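Local atomic coordinates of N-acyl-D-glutamate deacylase (Bordetella bronchiseptica, PDB entry 3GIP), a protein that hydrolyses the amide bond of N-acyl-D-glutamates, releasing D-glutamate and a carboxylate, as a zinc-containing member of the amidohydrolase superfamily. Residues T186-Q191 and A199-L204; W15-T20 and Q399-M404; E232-G237 and V275-D280. All coordinates share one frame; numbering follows the deposited sequence.

Contact 1 (T186-Q191 and A199-L204); sequences TGLAYQ and AELEGL. With ACY (acetic acid), chain C.
Leu-201 divides its two methyls between Thr-186 and Leu-188, and these apolar touches make up the whole direct contact between 186-191 and 199-204. Its CD2 reaches Thr-186 CG2 at 4.0 Å, the two side chains meeting at a slant. CD1 goes the other way and meets Leu-188 tip to tip: it lies 4.1 Å from Leu-188 CD2 and equally 4.1 Å from Leu-188 CD1, so that one methyl faces the fork of the other leucine. At a chi1 of 49°, Thr-186 turns its hydroxyl into the position between backbone N and carbonyl carbon and brings CG2 round beside N, which separates an apolar branch facing the helix from a polar one. The polar branch, OG1, is hydrogen-bonded to His-215 NE2 and Ser-217 OG on the adjoining strand. The elements involved belong to one beta-alpha-beta unit, strand 183-187, helix 198-210 and strand 214-218, of the TIM-barrel fold of the amidohydrolases; here the helix packs on the end of the strand that leads into it. His-146, from helix 146-153, touches both Thr-186 and Leu-201. Beyond Thr-186 the chain leaves the barrel wall through a type I beta turn from Gly-187 to Tyr-190, closed by Tyr-190 N to Gly-187 O at 3.0 Å. The turn sends the tyrosine away from the helix and toward the metal site, where its ring meets that of the zinc ligand His-218 with the planes about 55° apart. Tyr-190 OH donates to O of a bound acetic acid at 2.6 Å, this oxygen lying at the ring edge and in the ring plane; the acid is probably from the crystallisation liquor. Thr-289 OG1 is a second hydrogen-bond partner of Tyr-190 OH.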
ATOM      1  N   THR A 186       4.022 -11.173  -4.141  1.00 13.75           N
ATOM      2  CA  THR A 186       3.415 -12.149  -5.032  1.00 13.68           C
ATOM      3  C   THR A 186       1.973 -11.744  -5.316  1.00 14.34           C
ATOM      4  O   THR A 186       1.341 -11.041  -4.518  1.00 14.79           O
ATOM      5  CB  THR A 186       3.418 -13.580  -4.435  1.00 14.37           C
ATOM      6  OG1 THR A 186       2.922 -13.550  -3.089  1.00 13.14           O
ATOM      7  CG2 THR A 186       4.822 -14.157  -4.442  1.00 13.66           C
ATOM      8  N   GLY A 187       1.480 -12.167  -6.474  1.00 13.76           N
ATOM      9  CA  GLY A 187       0.106 -11.904  -6.878  1.00 14.37           C
ATOM     10  C   GLY A 187      -0.380 -13.256  -7.358  1.00 14.15           C
ATOM     11  O   GLY A 187      -0.552 -13.485  -8.558  1.00 15.13           O
ATOM     12  N   LEU A 188      -0.596 -14.160  -6.410  1.00 14.77           N
ATOM     13  CA  LEU A 188      -0.993 -15.525  -6.725  1.00 14.70           C
ATOM     14  C   LEU A 188      -2.366 -15.685  -7.361  1.00 14.45           C
ATOM     15  O   LEU A 188      -2.684 -16.746  -7.898  1.00 15.51           O
ATOM     16  CB  LEU A 188      -0.866 -16.395  -5.468  1.00 14.76           C
ATOM     17  CG  LEU A 188       0.524 -16.331  -4.818  1.00 15.29           C
ATOM     18  CD1 LEU A 188       0.596 -17.317  -3.665  1.00 16.09           C
ATOM     19  CD2 LEU A 188       1.609 -16.644  -5.852  1.00 16.02           C
ATOM     20  N   ALA A 189      -3.168 -14.627  -7.323  1.00 15.15           N
ATOM     21  CA  ALA A 189      -4.497 -14.659  -7.924  1.00 14.36           C
ATOM     22  C   ALA A 189      -4.410 -14.207  -9.379  1.00 15.22           C
ATOM     23  O   ALA A 189      -5.400 -14.250 -10.108  1.00 17.45           O
ATOM     24  CB  ALA A 189      -5.447 -13.736  -7.147  1.00 15.35           C
ATOM     25  N   TYR A 190      -3.221 -13.774  -9.795  1.00 16.06           N
ATOM     26  CA  TYR A 190      -3.001 -13.276 -11.152  1.00 16.70           C
ATOM     27  C   TYR A 190      -1.986 -14.079 -11.955  1.00 17.37           C
ATOM     28  O   TYR A 190      -1.162 -14.808 -11.401  1.00 18.05           O
ATOM     29  CB  TYR A 190      -2.479 -11.839 -11.118  1.00 17.22           C
ATOM     30  CG  TYR A 190      -3.329 -10.852 -10.366  1.00 17.11           C
ATOM     31  CD1 TYR A 190      -4.658 -10.640 -10.712  1.00 18.12           C
ATOM     32  CD2 TYR A 190      -2.784 -10.089  -9.332  1.00 18.10           C
ATOM     33  CE1 TYR A 190      -5.428  -9.688 -10.051  1.00 18.63           C
ATOM     34  CE2 TYR A 190      -3.542  -9.136  -8.667  1.00 18.42           C
ATOM     35  CZ  TYR A 190      -4.863  -8.940  -9.033  1.00 18.31           C
ATOM     36  OH  TYR A 190      -5.618  -7.991  -8.380  1.00 17.21           O
ATOM     37  N   GLN A 191      -2.047 -13.916 -13.270  1.00 17.96           N
ATOM     38  CA  GLN A 191      -1.092 -14.561 -14.156  1.00 17.28           C
ATOM     39  C   GLN A 191       0.074 -13.585 -14.201  1.00 17.48           C
ATOM     40  O   GLN A 191      -0.127 -12.370 -14.157  1.00 17.85           O
ATOM     41  CB  GLN A 191      -1.681 -14.728 -15.557  1.00 18.96           C
ATOM     42  CG  GLN A 191      -2.776 -15.768 -15.647  1.00 22.03           C
ATOM     43  CD  GLN A 191      -2.302 -17.140 -15.213  1.00 25.53           C
ATOM     44  OE1 GLN A 191      -1.301 -17.653 -15.719  1.00 28.09           O
ATOM     45  NE2 GLN A 191      -3.019 -17.745 -14.275  1.00 27.98           N
ATOM     46  N   ALA A 199       7.794 -24.881  -4.289  1.00 18.64           N
ATOM     47  CA  ALA A 199       9.248 -24.811  -4.447  1.00 18.33           C
ATOM     48  C   ALA A 199       9.751 -23.478  -5.000  1.00 17.47           C
ATOM     49  O   ALA A 199      10.775 -22.957  -4.553  1.00 17.90           O
ATOM     50  CB  ALA A 199       9.730 -25.956  -5.339  1.00 18.95           C
ATOM     51  N   GLU A 200       9.035 -22.935  -5.977  1.00 16.83           N
ATOM     52  CA  GLU A 200       9.411 -21.668  -6.590  1.00 16.51           C
ATOM     53  C   GLU A 200       9.325 -20.510  -5.602  1.00 16.15           C
ATOM     54  O   GLU A 200      10.253 -19.705  -5.476  1.00 15.63           O
ATOM     55  CB  GLU A 200       8.501 -21.385  -7.790  1.00 17.45           C
ATOM     56  CG  GLU A 200       8.791 -20.073  -8.504  1.00 18.07           C
ATOM     57  CD  GLU A 200       7.921 -19.878  -9.732  1.00 18.43           C
ATOM     58  OE1 GLU A 200       7.516 -20.893 -10.340  1.00 19.28           O
ATOM     59  OE2 GLU A 200       7.656 -18.714 -10.102  1.00 17.50           O
ATOM     60  N   LEU A 201       8.205 -20.435  -4.893  1.00 15.96           N
ATOM     61  CA  LEU A 201       7.990 -19.366  -3.931  1.00 16.52           C
ATOM     62  C   LEU A 201       8.923 -19.489  -2.729  1.00 15.28           C
ATOM     63  O   LEU A 201       9.430 -18.485  -2.222  1.00 15.30           O
ATOM     64  CB  LEU A 201       6.522 -19.371  -3.490  1.00 15.21           C
ATOM     65  CG  LEU A 201       5.543 -19.252  -4.669  1.00 16.60           C
ATOM     66  CD1 LEU A 201       4.106 -19.356  -4.174  1.00 17.54           C
ATOM     67  CD2 LEU A 201       5.772 -17.930  -5.398  1.00 16.68           C
ATOM     68  N   GLU A 202       9.165 -20.719  -2.291  1.00 16.34           N
ATOM     69  CA  GLU A 202      10.048 -20.958  -1.155  1.00 16.84           C
ATOM     70  C   GLU A 202      11.473 -20.549  -1.504  1.00 16.65           C
ATOM     71  O   GLU A 202      12.197 -20.020  -0.663  1.00 16.10           O
ATOM     72  CB  GLU A 202      10.008 -22.434  -0.754  1.00 18.44           C
ATOM     73  CG  GLU A 202       8.630 -22.900  -0.313  1.00 22.64           C
ATOM     74  CD  GLU A 202       8.574 -24.388  -0.036  1.00 25.66           C
ATOM     75  OE1 GLU A 202       9.250 -25.153  -0.760  1.00 27.08           O
ATOM     76  OE2 GLU A 202       7.843 -24.794   0.893  1.00 24.45           O
ATOM     77  N   GLY A 203      11.873 -20.799  -2.749  1.00 15.76           N
ATOM     78  CA  GLY A 203      13.209 -20.429  -3.178  1.00 16.08           C
ATOM     79  C   GLY A 203      13.430 -18.937  -3.031  1.00 16.78           C
ATOM     80  O   GLY A 203      14.464 -18.496  -2.528  1.00 16.48           O
ATOM     81  N   LEU A 204      12.448 -18.148  -3.463  1.00 15.58           N
ATOM     82  CA  LEU A 204      12.550 -16.699  -3.363  1.00 16.01           C
ATOM     83  C   LEU A 204      12.501 -16.278  -1.896  1.00 14.98           C
ATOM     84  O   LEU A 204      13.217 -15.366  -1.475  1.00 15.09           O
ATOM     85  CB  LEU A 204      11.408 -16.040  -4.142  1.00 16.24           C
ATOM     86  CG  LEU A 204      11.468 -16.286  -5.654  1.00 15.31           C
ATOM     87  CD1 LEU A 204      10.198 -15.781  -6.326  1.00 17.49           C
ATOM     88  CD2 LEU A 204      12.691 -15.587  -6.230  1.00 17.73           C
TER
HETATM   89  C   ACY C 481      -4.775  -5.356  -6.244  1.00 20.01           C
HETATM   90  O   ACY C 481      -4.511  -6.472  -6.630  1.00 19.58           O
HETATM   91  OXT ACY C 481      -4.544  -5.022  -4.975  1.00 21.33           O
HETATM   92  CH3 ACY C 481      -5.362  -4.348  -7.189  1.00 20.16           C

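Contact 2 (W15-T20 and Q399-M404); sequences WIIDGT and QAVARM
The flat peptide carbonyl of Gly-19 turns its oxygen to Ala-402, with Gly-19 O 3.4 Å from Ala-402 CB. In fold terms the contact joins the N-terminal beta region, at the loop after strand 15-16, which pairs with strand 57-64, to helix 397-404 from late in the chain. The other flat group of this loop, the Asp-18 carboxylate, is occupied within its own segment. Both donors of Thr-20 come to OD1 from the same face: the backbone N on the anti side, 34° out of plane, and the hydroxyl on the syn side, 26° out of plane. The nearly straight bond from Thr-20 N to Asp-18 OD1, 3.0 Å long, defines an Asx turn, and Thr-20 OG1 adds a shorter one to Asp-18 OD1 at 2.6 Å. Two donors on one oxygen thus fix the rotation of the carboxylate and the shape of the loop. The loop comes very close to this helix at Gly-19, whose CA is 4.4 Å from Ala-402 CA; with its positive phi and no side chain, the glycine lays bare backbone against the helix. Arg-403, pointing away from the loop, ties the helix to the backbone oxygens of Phe-355, Gln-356 and Cys-360. Deeper in, Pro-60 of strand 57-64 touches Val-401. This valine holds CG1 anti to its own N (chi1 171°) and presents its whole branch point to Ile-17: the single methyl CG2 of Ile-17 is 3.7 Å from Val-401 CB and 3.8 Å from both Val-401 CG1 and Val-401 CG2.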
ATOM      1  N   TRP A  15      -1.049  18.448  20.444  1.00 18.77           N
ATOM      2  CA  TRP A  15      -0.897  17.247  21.246  1.00 19.30           C
ATOM      3  C   TRP A  15      -0.178  16.201  20.414  1.00 17.79           C
ATOM      4  O   TRP A  15      -0.591  15.877  19.300  1.00 16.75           O
ATOM      5  CB  TRP A  15      -2.260  16.719  21.698  1.00 19.85           C
ATOM      6  CG  TRP A  15      -2.876  17.552  22.775  1.00 23.18           C
ATOM      7  CD1 TRP A  15      -3.477  18.771  22.630  1.00 25.48           C
ATOM      8  CD2 TRP A  15      -2.897  17.257  24.177  1.00 23.79           C
ATOM      9  NE1 TRP A  15      -3.869  19.254  23.857  1.00 26.03           N
ATOM     10  CE2 TRP A  15      -3.526  18.346  24.823  1.00 25.55           C
ATOM     11  CE3 TRP A  15      -2.446  16.179  24.951  1.00 23.85           C
ATOM     12  CZ2 TRP A  15      -3.715  18.387  26.209  1.00 26.36           C
ATOM     13  CZ3 TRP A  15      -2.634  16.222  26.333  1.00 23.39           C
ATOM     14  CH2 TRP A  15      -3.264  17.320  26.945  1.00 24.54           C
ATOM     15  N   ILE A  16       0.908  15.677  20.962  1.00 17.27           N
ATOM     16  CA  ILE A  16       1.704  14.686  20.264  1.00 16.81           C
ATOM     17  C   ILE A  16       1.272  13.242  20.486  1.00 17.06           C
ATOM     18  O   ILE A  16       1.115  12.799  21.619  1.00 18.05           O
ATOM     19  CB  ILE A  16       3.187  14.777  20.686  1.00 18.50           C
ATOM     20  CG1 ILE A  16       3.767  16.137  20.295  1.00 20.11           C
ATOM     21  CG2 ILE A  16       3.980  13.641  20.053  1.00 19.49           C
ATOM     22  CD1 ILE A  16       3.932  16.336  18.817  1.00 25.88           C
ATOM     23  N   ILE A  17       1.064  12.527  19.385  1.00 15.08           N
ATOM     24  CA  ILE A  17       0.767  11.100  19.424  1.00 14.89           C
ATOM     25  C   ILE A  17       1.973  10.623  18.622  1.00 15.08           C
ATOM     26  O   ILE A  17       1.996  10.709  17.394  1.00 15.13           O
ATOM     27  CB  ILE A  17      -0.568  10.747  18.726  1.00 13.93           C
ATOM     28  CG1 ILE A  17      -1.732  11.238  19.593  1.00 14.69           C
ATOM     29  CG2 ILE A  17      -0.669   9.237  18.517  1.00 14.35           C
ATOM     30  CD1 ILE A  17      -3.101  10.756  19.150  1.00 15.77           C
ATOM     31  N   ASP A  18       2.991  10.152  19.341  1.00 15.05           N
ATOM     32  CA  ASP A  18       4.256   9.752  18.731  1.00 15.00           C
ATOM     33  C   ASP A  18       4.366   8.417  18.016  1.00 14.70           C
ATOM     34  O   ASP A  18       5.435   8.088  17.498  1.00 15.53           O
ATOM     35  CB  ASP A  18       5.379   9.849  19.770  1.00 15.58           C
ATOM     36  CG  ASP A  18       5.138   8.966  20.982  1.00 17.58           C
ATOM     37  OD1 ASP A  18       4.370   7.984  20.872  1.00 15.79           O
ATOM     38  OD2 ASP A  18       5.733   9.245  22.047  1.00 19.37           O
ATOM     39  N   GLY A  19       3.284   7.646  17.983  1.00 13.83           N
ATOM     40  CA  GLY A  19       3.327   6.365  17.301  1.00 14.66           C
ATOM     41  C   GLY A  19       3.672   5.168  18.170  1.00 14.54           C
ATOM     42  O   GLY A  19       3.566   4.028  17.719  1.00 15.44           O
ATOM     43  N   THR A  20       4.074   5.416  19.414  1.00 15.34           N
ATOM     44  CA  THR A  20       4.445   4.334  20.329  1.00 14.90           C
ATOM     45  C   THR A  20       3.247   3.711  21.035  1.00 15.98           C
ATOM     46  O   THR A  20       3.374   2.670  21.685  1.00 16.95           O
ATOM     47  CB  THR A  20       5.393   4.832  21.428  1.00 15.58           C
ATOM     48  OG1 THR A  20       4.701   5.781  22.248  1.00 16.38           O
ATOM     49  CG2 THR A  20       6.625   5.487  20.819  1.00 16.81           C
ATOM     50  N   GLN A 399      -3.750   4.164  19.300  1.00 13.67           N
ATOM     51  CA  GLN A 399      -3.538   2.828  18.761  1.00 13.75           C
ATOM     52  C   GLN A 399      -3.571   2.847  17.235  1.00 13.50           C
ATOM     53  O   GLN A 399      -2.759   2.192  16.582  1.00 13.14           O
ATOM     54  CB  GLN A 399      -4.604   1.859  19.286  1.00 14.81           C
ATOM     55  CG  GLN A 399      -4.495   1.554  20.772  1.00 16.24           C
ATOM     56  CD  GLN A 399      -5.621   0.662  21.269  1.00 19.29           C
ATOM     57  OE1 GLN A 399      -6.802   0.991  21.128  1.00 20.42           O
ATOM     58  NE2 GLN A 399      -5.260  -0.473  21.860  1.00 21.53           N
ATOM     59  N   ALA A 400      -4.503   3.604  16.666  1.00 12.47           N
ATOM     60  CA  ALA A 400      -4.625   3.675  15.214  1.00 11.62           C
ATOM     61  C   ALA A 400      -3.392   4.306  14.579  1.00 12.62           C
ATOM     62  O   ALA A 400      -2.889   3.818  13.568  1.00 14.08           O
ATOM     63  CB  ALA A 400      -5.879   4.456  14.831  1.00 12.80           C
ATOM     64  N   VAL A 401      -2.904   5.394  15.168  1.00 12.33           N
ATOM     65  CA  VAL A 401      -1.716   6.047  14.630  1.00 12.45           C
ATOM     66  C   VAL A 401      -0.544   5.071  14.638  1.00 13.59           C
ATOM     67  O   VAL A 401       0.261   5.055  13.712  1.00 13.57           O
ATOM     68  CB  VAL A 401      -1.355   7.316  15.437  1.00 12.64           C
ATOM     69  CG1 VAL A 401       0.005   7.852  15.000  1.00 13.68           C
ATOM     70  CG2 VAL A 401      -2.425   8.379  15.218  1.00 15.11           C
ATOM     71  N   ALA A 402      -0.455   4.243  15.676  1.00 12.62           N
ATOM     72  CA  ALA A 402       0.623   3.267  15.747  1.00 12.66           C
ATOM     73  C   ALA A 402       0.539   2.300  14.563  1.00 12.97           C
ATOM     74  O   ALA A 402       1.560   1.916  13.997  1.00 12.85           O
ATOM     75  CB  ALA A 402       0.556   2.501  17.069  1.00 13.36           C
ATOM     76  N   ARG A 403      -0.676   1.912  14.181  1.00 13.62           N
ATOM     77  CA  ARG A 403      -0.859   0.996  13.056  1.00 12.95           C
ATOM     78  C   ARG A 403      -0.421   1.610  11.733  1.00 12.68           C
ATOM     79  O   ARG A 403      -0.080   0.893  10.789  1.00 13.85           O
ATOM     80  CB  ARG A 403      -2.332   0.595  12.907  1.00 11.99           C
ATOM     81  CG  ARG A 403      -2.939  -0.073  14.112  1.00 10.86           C
ATOM     82  CD  ARG A 403      -2.186  -1.336  14.495  1.00 12.29           C
ATOM     83  NE  ARG A 403      -2.927  -2.070  15.512  1.00 13.42           N
ATOM     84  CZ  ARG A 403      -4.019  -2.785  15.263  1.00 12.44           C
ATOM     85  NH1 ARG A 403      -4.489  -2.880  14.022  1.00 12.45           N
ATOM     86  NH2 ARG A 403      -4.665  -3.373  16.261  1.00 13.78           N
ATOM     87  N   MET A 404      -0.445   2.937  11.669  1.00 12.14           N
ATOM     88  CA  MET A 404      -0.099   3.671  10.452  1.00 13.05           C
ATOM     89  C   MET A 404       1.333   4.156  10.420  1.00 13.71           C
ATOM     90  O   MET A 404       1.790   4.652   9.391  1.00 14.25           O
ATOM     91  CB  MET A 404      -0.978   4.911  10.318  1.00 13.62           C
ATOM     92  CG  MET A 404      -2.458   4.663  10.388  1.00 13.65           C
ATOM     93  SD  MET A 404      -3.368   6.219  10.407  1.00 14.50           S
ATOM     94  CE  MET A 404      -5.004   5.602   9.969  1.00 15.83           C
TER

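Contact 3 (E232-G237 and V275-D280); sequences EVLAIG and VEVALD
Leu-234 approaches Val-277 step by step along its length. Its CB is still 6.4 Å from Val-277 CG2, and CG has closed to 5.3 Å from that same methyl. At the fork the branches part: Leu-234 CD2 arrives at 3.9 Å from Val-277 CG2, whereas Leu-234 CD1 stays 5.8 Å from it. The side chain also touches Asn-266 and Ala-270 of helix 260-272, so it contacts both that helix and the strand. Val-277 helps by its rotation: a chi1 of 62° puts CG1 between N and the carbonyl carbon and sends CG2 opposite N, to where Leu-234 ends. The two side chains are inclined to one another rather than aligned, and no hydrogen bond crosses the contact.

One turn further along the helix, backbone replaces side chain. Gly-237 presents its carbonyl to Val-275, whose two methyls both lie against the oxygen: Val-275 CG1 is 4.0 Å and CG2 4.1 Å from Gly-237 O. With only hydrogen on the glycine, the chains come nearer here than at Leu-234, Gly-237 CA standing 6.5 Å from Val-275 CA.

Past Val-277 the strand runs inward to Asp-280, whose OD1 is hydrogen-bonded to the backbone N of the zinc ligand His-248. The arrangement is that of a TIM barrel, in which an outer helix, here 226-240, packs on a parallel strand of the wall and the residues leading into it, and the far end of that strand borders the metal site.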
ATOM      1  N   GLU A 232      -1.336 -21.300   2.561  1.00 16.75           N
ATOM      2  CA  GLU A 232      -0.266 -21.458   1.579  1.00 16.00           C
ATOM      3  C   GLU A 232       0.909 -20.516   1.829  1.00 16.65           C
ATOM      4  O   GLU A 232       2.067 -20.937   1.793  1.00 17.16           O
ATOM      5  CB  GLU A 232      -0.807 -21.242   0.159  1.00 16.17           C
ATOM      6  CG  GLU A 232       0.281 -21.173  -0.912  1.00 17.48           C
ATOM      7  CD  GLU A 232      -0.274 -21.087  -2.321  1.00 18.67           C
ATOM      8  OE1 GLU A 232      -1.394 -20.565  -2.493  1.00 17.76           O
ATOM      9  OE2 GLU A 232       0.419 -21.530  -3.265  1.00 19.30           O
ATOM     10  N   VAL A 233       0.624 -19.242   2.080  1.00 15.46           N
ATOM     11  CA  VAL A 233       1.706 -18.295   2.316  1.00 15.96           C
ATOM     12  C   VAL A 233       2.289 -18.421   3.722  1.00 15.41           C
ATOM     13  O   VAL A 233       3.450 -18.079   3.947  1.00 15.77           O
ATOM     14  CB  VAL A 233       1.265 -16.832   2.049  1.00 16.65           C
ATOM     15  CG1 VAL A 233       0.876 -16.675   0.587  1.00 17.19           C
ATOM     16  CG2 VAL A 233       0.112 -16.446   2.957  1.00 18.43           C
ATOM     17  N   LEU A 234       1.497 -18.913   4.671  1.00 15.37           N
ATOM     18  CA  LEU A 234       2.016 -19.088   6.025  1.00 14.07           C
ATOM     19  C   LEU A 234       2.968 -20.281   6.032  1.00 15.80           C
ATOM     20  O   LEU A 234       3.970 -20.281   6.746  1.00 16.42           O
ATOM     21  CB  LEU A 234       0.880 -19.320   7.027  1.00 15.16           C
ATOM     22  CG  LEU A 234       0.021 -18.095   7.357  1.00 15.32           C
ATOM     23  CD1 LEU A 234      -1.010 -18.476   8.410  1.00 15.70           C
ATOM     24  CD2 LEU A 234       0.901 -16.959   7.865  1.00 18.02           C
ATOM     25  N   ALA A 235       2.656 -21.289   5.223  1.00 15.59           N
ATOM     26  CA  ALA A 235       3.497 -22.479   5.132  1.00 16.51           C
ATOM     27  C   ALA A 235       4.872 -22.082   4.611  1.00 16.51           C
ATOM     28  O   ALA A 235       5.893 -22.612   5.048  1.00 17.67           O
ATOM     29  CB  ALA A 235       2.858 -23.504   4.206  1.00 15.07           C
ATOM     30  N   ILE A 236       4.893 -21.146   3.670  1.00 17.56           N
ATOM     31  CA  ILE A 236       6.147 -20.663   3.107  1.00 17.80           C
ATOM     32  C   ILE A 236       6.932 -19.943   4.197  1.00 18.39           C
ATOM     33  O   ILE A 236       8.146 -20.096   4.309  1.00 19.34           O
ATOM     34  CB  ILE A 236       5.889 -19.690   1.937  1.00 17.13           C
ATOM     35  CG1 ILE A 236       5.249 -20.447   0.772  1.00 17.90           C
ATOM     36  CG2 ILE A 236       7.187 -19.024   1.506  1.00 18.51           C
ATOM     37  CD1 ILE A 236       4.766 -19.557  -0.345  1.00 18.40           C
ATOM     38  N   GLY A 237       6.229 -19.155   5.007  1.00 17.01           N
ATOM     39  CA  GLY A 237       6.888 -18.430   6.076  1.00 17.35           C
ATOM     40  C   GLY A 237       7.412 -19.334   7.177  1.00 18.04           C
ATOM     41  O   GLY A 237       8.507 -19.117   7.689  1.00 19.04           O
ATOM     42  N   VAL A 275       7.228 -16.824  13.607  1.00 25.17           N
ATOM     43  CA  VAL A 275       7.247 -16.289  12.250  1.00 24.32           C
ATOM     44  C   VAL A 275       6.716 -14.866  12.314  1.00 22.64           C
ATOM     45  O   VAL A 275       5.703 -14.616  12.964  1.00 22.09           O
ATOM     46  CB  VAL A 275       6.339 -17.104  11.302  1.00 26.47           C
ATOM     47  CG1 VAL A 275       6.425 -16.538   9.889  1.00 27.57           C
ATOM     48  CG2 VAL A 275       6.744 -18.566  11.320  1.00 28.01           C
ATOM     49  N   GLU A 276       7.403 -13.929  11.669  1.00 20.48           N
ATOM     50  CA  GLU A 276       6.931 -12.551  11.676  1.00 20.18           C
ATOM     51  C   GLU A 276       5.851 -12.426  10.620  1.00 19.20           C
ATOM     52  O   GLU A 276       6.132 -12.481   9.425  1.00 18.55           O
ATOM     53  CB  GLU A 276       8.065 -11.566  11.372  1.00 23.20           C
ATOM     54  CG  GLU A 276       9.077 -11.419  12.496  1.00 27.47           C
ATOM     55  CD  GLU A 276       9.968 -10.200  12.323  1.00 29.70           C
ATOM     56  OE1 GLU A 276      10.865  -9.998  13.167  1.00 31.19           O
ATOM     57  OE2 GLU A 276       9.769  -9.441  11.349  1.00 32.27           O
ATOM     58  N   VAL A 277       4.607 -12.276  11.061  1.00 15.93           N
ATOM     59  CA  VAL A 277       3.504 -12.143  10.126  1.00 15.15           C
ATOM     60  C   VAL A 277       2.667 -10.918  10.451  1.00 14.30           C
ATOM     61  O   VAL A 277       2.353 -10.652  11.613  1.00 15.23           O
ATOM     62  CB  VAL A 277       2.592 -13.397  10.142  1.00 16.18           C
ATOM     63  CG1 VAL A 277       1.976 -13.580  11.514  1.00 21.97           C
ATOM     64  CG2 VAL A 277       1.510 -13.268   9.077  1.00 16.65           C
ATOM     65  N   ALA A 278       2.336 -10.159   9.417  1.00 13.71           N
ATOM     66  CA  ALA A 278       1.510  -8.973   9.574  1.00 12.73           C
ATOM     67  C   ALA A 278       0.528  -8.944   8.412  1.00 12.68           C
ATOM     68  O   ALA A 278       0.535  -9.832   7.562  1.00 11.55           O
ATOM     69  CB  ALA A 278       2.374  -7.714   9.580  1.00 13.76           C
ATOM     70  N   LEU A 279      -0.328  -7.932   8.382  1.00 12.96           N
ATOM     71  CA  LEU A 279      -1.305  -7.813   7.312  1.00 12.06           C
ATOM     72  C   LEU A 279      -1.737  -6.365   7.189  1.00 11.39           C
ATOM     73  O   LEU A 279      -1.314  -5.512   7.970  1.00 11.63           O
ATOM     74  CB  LEU A 279      -2.534  -8.686   7.606  1.00 12.17           C
ATOM     75  CG  LEU A 279      -3.340  -8.355   8.873  1.00 12.01           C
ATOM     76  CD1 LEU A 279      -4.771  -8.843   8.700  1.00 13.52           C
ATOM     77  CD2 LEU A 279      -2.714  -8.993  10.103  1.00 13.01           C
ATOM     78  N   ASP A 280      -2.567  -6.084   6.194  1.00 12.07           N
ATOM     79  CA  ASP A 280      -3.072  -4.735   6.020  1.00 12.82           C
ATOM     80  C   ASP A 280      -4.423  -4.756   5.330  1.00 12.11           C
ATOM     81  O   ASP A 280      -4.796  -5.744   4.688  1.00 13.07           O
ATOM     82  CB  ASP A 280      -2.063  -3.858   5.246  1.00 12.79           C
ATOM     83  CG  ASP A 280      -1.642  -4.457   3.910  1.00 14.14           C
ATOM     84  OD1 ASP A 280      -2.447  -4.451   2.954  1.00 14.06           O
ATOM     85  OD2 ASP A 280      -0.489  -4.936   3.816  1.00 13.59           O
TER

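Overall arrangement
Contacts 1 and 3 are neighbours on one flank of the barrel, their centres 13 Å apart, and follow each other along the chain. They touch directly, Leu-201 CB packing on Ile-236 CD1 at 3.6 Å and Leu-188 on Glu-232, so helices 198-210 and 226-240 lie side by side on the outside of the barrel, over the wall whose strand ends and loops supply the zinc ligands Cys-95, His-218 and His-248. Contact 2 joins parts of the chain 379 residues apart and spans both others. Its centre is 34 Å from that of contact 1, across the middle of the molecule, and 25 Å from that of contact 3; it ties the N-terminal beta region to a late helix.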